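Local coordinates for GntR-family protein transcriptional regulator (Mycobacterium smegmatis, PDB 3F8M) that represses transcription of the phnDCE operon, which serves phosphate uptake, when phosphate is available in the cell, acting as a DNA-binding regulator of the GntR family, at residues Ile103-Ser108 against Gln130-Leu135; Leu208-Ser213 against Ile221-Ser226. All coordinates share one frame; numbering follows the deposited sequence.

Contact 1. Residues Ile103-Ser108 against Gln130-Leu135; sequences ILVAWS and QLERVL
Trp107 lays its six-membered ring against Leu131, whose CD1 sits 3.7 Å from the ring centroid and only 6° off the ring normal, a CH-pi contact over the centre of the face. Leu131 reaches this place with CG anti to its backbone N (chi1 172°), and the same CD1 also meets Leu104 CD1 at 3.6 Å, so one methyl is shared between the indole and a leucine tip. The other methyl, Leu131 CD2, lies over the rim of the Arg133 guanidinium within its own strand. That guanidinium leads away from strand 103-108, to a salt bridge with Glu145 and the carbonyls of His163 and Ala165. The two antiparallel strands belong to the central sheet of the UTRA domain, strand 100-111 being outermost within the chain, and a classic beta bulge interrupts their ladder. There Val105 N (2.8 Å) and Ala106 N (3.2 Å) both donate to Glu132 O, approaching from the same face of its carbonyl plane and tilted about 30° out of it. The bulge turns Val105 toward the partner strand, where its CG2 packs against the Val134 side chain. On the face of Ala106 and Val134, the Glu132 carboxylate is held by a hydrogen bond with Thr146 and a salt bridge to Arg193. Farther along, a water accepts from Gln130 NE2, hydrogen-bonds Ser108 OG and donates to Ala106 O.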
# COMPACT_ATOMS: atom_id res chain seq x y z
N ILE A 103 -21.47 -6.71 2.25
CA ILE A 103 -22.65 -6.63 3.11
C ILE A 103 -22.94 -5.16 3.44
O ILE A 103 -22.04 -4.41 3.81
CB ILE A 103 -22.41 -7.39 4.43
CG1 ILE A 103 -22.31 -8.90 4.12
CG2 ILE A 103 -23.55 -7.11 5.44
CD1 ILE A 103 -21.61 -9.70 5.25
N LEU A 104 -24.20 -4.76 3.28
CA LEU A 104 -24.60 -3.40 3.59
C LEU A 104 -24.44 -3.21 5.09
O LEU A 104 -25.00 -3.97 5.89
CB LEU A 104 -26.09 -3.19 3.21
CG LEU A 104 -26.67 -1.82 3.65
CD1 LEU A 104 -25.90 -0.66 2.97
CD2 LEU A 104 -28.21 -1.77 3.36
N VAL A 105 -23.70 -2.19 5.49
CA VAL A 105 -23.74 -1.72 6.87
C VAL A 105 -24.87 -0.68 7.01
O VAL A 105 -25.85 -0.88 7.78
CB VAL A 105 -22.38 -1.11 7.25
CG1 VAL A 105 -22.39 -0.47 8.63
CG2 VAL A 105 -21.31 -2.16 7.17
N ALA A 106 -24.77 0.42 6.27
CA ALA A 106 -25.84 1.44 6.32
C ALA A 106 -25.68 2.45 5.19
O ALA A 106 -24.57 2.72 4.73
CB ALA A 106 -25.78 2.16 7.64
N TRP A 107 -26.82 3.00 4.75
CA TRP A 107 -26.83 4.23 4.00
C TRP A 107 -27.02 5.35 5.04
O TRP A 107 -27.79 5.17 6.00
CB TRP A 107 -28.01 4.26 3.02
CG TRP A 107 -27.98 3.26 1.86
CD1 TRP A 107 -28.61 2.06 1.79
CD2 TRP A 107 -27.33 3.44 0.61
NE1 TRP A 107 -28.38 1.47 0.58
CE2 TRP A 107 -27.58 2.28 -0.17
CE3 TRP A 107 -26.53 4.47 0.07
CZ2 TRP A 107 -27.09 2.12 -1.47
CZ3 TRP A 107 -26.02 4.31 -1.24
CH2 TRP A 107 -26.32 3.14 -2.00
N SER A 108 -26.32 6.46 4.86
CA SER A 108 -26.46 7.66 5.71
C SER A 108 -26.65 8.88 4.81
O SER A 108 -26.05 8.99 3.74
CB SER A 108 -25.25 7.90 6.62
OG SER A 108 -25.06 6.79 7.48
N GLN A 130 -23.99 8.62 1.88
CA GLN A 130 -22.84 7.75 2.27
C GLN A 130 -23.28 6.30 2.31
O GLN A 130 -24.30 5.98 2.91
CB GLN A 130 -22.34 8.13 3.65
CG GLN A 130 -21.21 7.21 4.19
CD GLN A 130 -20.71 7.65 5.54
OE1 GLN A 130 -19.85 8.51 5.62
NE2 GLN A 130 -21.22 7.03 6.60
N LEU A 131 -22.49 5.45 1.65
CA LEU A 131 -22.72 4.04 1.64
C LEU A 131 -21.58 3.41 2.45
O LEU A 131 -20.39 3.64 2.17
CB LEU A 131 -22.64 3.49 0.22
CG LEU A 131 -22.68 1.95 0.11
CD1 LEU A 131 -23.97 1.33 0.73
CD2 LEU A 131 -22.50 1.54 -1.35
N GLU A 132 -21.95 2.62 3.45
CA GLU A 132 -20.94 1.84 4.22
C GLU A 132 -21.23 0.38 4.07
O GLU A 132 -22.38 -0.05 4.19
CB GLU A 132 -20.98 2.15 5.69
CG GLU A 132 -20.26 3.34 6.11
CD GLU A 132 -19.60 3.18 7.51
OE1 GLU A 132 -20.29 2.77 8.48
OE2 GLU A 132 -18.41 3.53 7.62
N ARG A 133 -20.19 -0.38 3.76
CA ARG A 133 -20.33 -1.80 3.51
C ARG A 133 -19.09 -2.49 4.09
O ARG A 133 -18.00 -1.88 4.17
CB ARG A 133 -20.37 -2.09 2.02
CG ARG A 133 -21.66 -1.56 1.32
CD ARG A 133 -21.81 -2.02 -0.10
NE ARG A 133 -20.75 -1.66 -1.03
CZ ARG A 133 -20.80 -1.96 -2.33
NH1 ARG A 133 -19.80 -1.62 -3.13
NH2 ARG A 133 -21.84 -2.60 -2.82
N VAL A 134 -19.27 -3.75 4.46
CA VAL A 134 -18.18 -4.65 4.83
C VAL A 134 -17.90 -5.61 3.66
O VAL A 134 -18.83 -6.17 3.07
CB VAL A 134 -18.53 -5.45 6.12
CG1 VAL A 134 -17.44 -6.45 6.49
CG2 VAL A 134 -18.81 -4.51 7.29
N LEU A 135 -16.63 -5.80 3.34
CA LEU A 135 -16.18 -6.72 2.31
C LEU A 135 -15.79 -8.03 3.02
O LEU A 135 -15.22 -8.00 4.12
CB LEU A 135 -14.96 -6.11 1.63
CG LEU A 135 -15.14 -4.74 0.91
CD1 LEU A 135 -13.91 -4.28 0.10
CD2 LEU A 135 -16.41 -4.67 0.03
O HOH W 1 -23.48 4.94 6.27

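Contact 2. Residues Leu208-Ser213 against Ile221-Ser226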
# COMPACT_ATOMS: atom_id res chain seq x y z
N LEU A 208 -5.23 1.65 5.28
CA LEU A 208 -6.23 2.74 5.22
C LEU A 208 -6.00 3.47 3.91
O LEU A 208 -4.97 4.14 3.72
CB LEU A 208 -6.11 3.67 6.46
CG LEU A 208 -7.03 4.90 6.30
CD1 LEU A 208 -8.46 4.45 6.25
CD2 LEU A 208 -6.79 5.99 7.35
N LEU A 209 -6.90 3.25 2.95
CA LEU A 209 -6.83 3.92 1.67
C LEU A 209 -7.87 5.01 1.60
O LEU A 209 -8.99 4.80 2.02
CB LEU A 209 -7.12 2.96 0.51
CG LEU A 209 -5.85 2.23 0.13
CD1 LEU A 209 -5.63 1.16 1.16
CD2 LEU A 209 -5.97 1.66 -1.25
N ASN A 210 -7.48 6.14 1.04
CA ASN A 210 -8.42 7.22 0.76
C ASN A 210 -8.36 7.54 -0.69
O ASN A 210 -7.27 7.78 -1.23
CB ASN A 210 -8.05 8.46 1.59
CG ASN A 210 -8.59 8.35 2.97
OD1 ASN A 210 -9.81 8.33 3.16
ND2 ASN A 210 -7.69 8.16 3.94
N ARG A 211 -9.52 7.51 -1.36
CA ARG A 211 -9.59 7.73 -2.80
C ARG A 211 -10.55 8.83 -3.17
O ARG A 211 -11.60 8.96 -2.55
CB ARG A 211 -10.07 6.46 -3.49
CG ARG A 211 -10.59 6.70 -4.92
CD ARG A 211 -10.77 5.40 -5.67
NE ARG A 211 -9.53 4.63 -5.79
CZ ARG A 211 -9.41 3.55 -6.55
NH1 ARG A 211 -10.46 3.11 -7.25
NH2 ARG A 211 -8.26 2.91 -6.63
N VAL A 212 -10.19 9.64 -4.16
CA VAL A 212 -11.15 10.49 -4.84
C VAL A 212 -11.09 10.03 -6.29
O VAL A 212 -9.99 9.85 -6.85
CB VAL A 212 -10.83 12.00 -4.76
CG1 VAL A 212 -11.97 12.81 -5.37
CG2 VAL A 212 -10.57 12.42 -3.29
N SER A 213 -12.26 9.84 -6.89
CA SER A 213 -12.37 9.45 -8.28
C SER A 213 -13.00 10.58 -9.05
O SER A 213 -13.86 11.30 -8.53
CB SER A 213 -13.25 8.20 -8.46
OG SER A 213 -12.74 7.12 -7.74
N ILE A 221 -16.51 11.96 -8.54
CA ILE A 221 -17.53 10.90 -8.51
C ILE A 221 -17.84 10.53 -7.03
O ILE A 221 -19.00 10.32 -6.66
CB ILE A 221 -17.01 9.67 -9.31
CG1 ILE A 221 -16.89 9.99 -10.81
CG2 ILE A 221 -17.84 8.37 -9.10
CD1 ILE A 221 -16.08 8.88 -11.62
N GLU A 222 -16.78 10.43 -6.22
CA GLU A 222 -16.86 9.84 -4.86
C GLU A 222 -15.61 10.23 -4.09
O GLU A 222 -14.58 10.60 -4.69
CB GLU A 222 -16.87 8.29 -4.92
CG GLU A 222 -15.58 7.76 -5.59
CD GLU A 222 -15.32 6.27 -5.49
OE1 GLU A 222 -16.04 5.54 -4.76
OE2 GLU A 222 -14.34 5.86 -6.13
N GLN A 223 -15.73 10.18 -2.78
CA GLN A 223 -14.54 10.08 -1.92
C GLN A 223 -14.76 8.79 -1.15
O GLN A 223 -15.80 8.63 -0.48
CB GLN A 223 -14.46 11.29 -0.96
CG GLN A 223 -13.09 11.38 -0.23
CD GLN A 223 -12.91 10.36 0.88
OE1 GLN A 223 -13.83 10.10 1.66
NE2 GLN A 223 -11.69 9.79 0.97
N ARG A 224 -13.77 7.88 -1.19
CA ARG A 224 -13.97 6.57 -0.60
C ARG A 224 -12.82 6.31 0.39
O ARG A 224 -11.62 6.47 0.03
CB ARG A 224 -14.04 5.51 -1.73
CG ARG A 224 -14.33 3.99 -1.26
CD ARG A 224 -14.28 3.02 -2.46
NE ARG A 224 -12.89 2.79 -2.84
CZ ARG A 224 -12.45 2.02 -3.85
NH1 ARG A 224 -13.28 1.37 -4.67
NH2 ARG A 224 -11.15 1.90 -4.05
N ARG A 225 -13.19 5.89 1.60
CA ARG A 225 -12.26 5.42 2.62
C ARG A 225 -12.42 3.90 2.74
O ARG A 225 -13.55 3.40 2.93
CB ARG A 225 -12.61 6.09 3.95
CG ARG A 225 -11.69 5.73 5.13
CD ARG A 225 -12.34 6.21 6.41
NE ARG A 225 -11.51 6.05 7.60
CZ ARG A 225 -11.54 5.03 8.46
NH1 ARG A 225 -12.34 3.98 8.29
NH2 ARG A 225 -10.71 5.07 9.51
N SER A 226 -11.31 3.15 2.66
CA SER A 226 -11.41 1.70 2.79
C SER A 226 -10.41 1.28 3.88
O SER A 226 -9.25 1.66 3.80
CB SER A 226 -11.07 1.05 1.47
OG SER A 226 -11.79 1.66 0.40
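Ser213 OG donates a short 2.6 Å hydrogen bond to Glu222 OE2, using the anti lone pair of that oxygen. Glu222 can meet it because its CG stands between the backbone N and the carbonyl carbon (chi1 61°), bringing the carboxylate to the serine hydroxyl. On the same face Arg211 and Arg224 run side by side, pointing the same way, with guanidinium planes 23° apart; Arg224 NH2 lies 3.4 Å above the Arg211 plane, over its centre. Two like charges this close would probably repel, but Arg211 is also bound by Asp183, the Gly85 carbonyl and Tyr168, and the nearby Glu222 carboxylate probably eases it further. The strands form an antiparallel beta hairpin within the UTRA sheet, flanked by strands 180-188 and 140-150. Its backbone ladder is regular at Arg211 and Arg224, where Arg211 N reaches Arg224 O at 2.7 Å, and nearer the turn Ile221 N to Ser213 O is equally short at 2.7 Å. The opposite face, with Asn210, Val212, Gln223 and Arg225, is more open to solvent and more lightly joined. Gln223 NE2 donates to Asn210 OD1 over 3.2 Å along a bent path, the two amide planes turned 36° apart. At the far end Leu208 CD1 rests 3.6 Å above the Arg225 guanidinium plane, toward its rim, while Arg225 itself extends to a salt bridge with Glu194.

Contacts 1 and 2 lie in one antiparallel six-stranded sheet of the UTRA domain, their centres 14 Å apart and their nearest atoms about 6 Å apart without touching. They follow in series along the chain, 103-108 with 130-135 closing before 208-213 with 221-226 opens. Strand 140-150 runs between them, bonded through its backbone to strand 127-137 on one side and to strand 220-229 on the other; Thr146 is hydrogen-bonded through its backbone to Arg225 of contact 2 and binds Glu132 of contact 1 through its hydroxyl. Both contacts belong to the UTRA domain, which in this family commonly binds effectors, apart from the N-terminal winged helix-turn-helix, predicted to contact DNA.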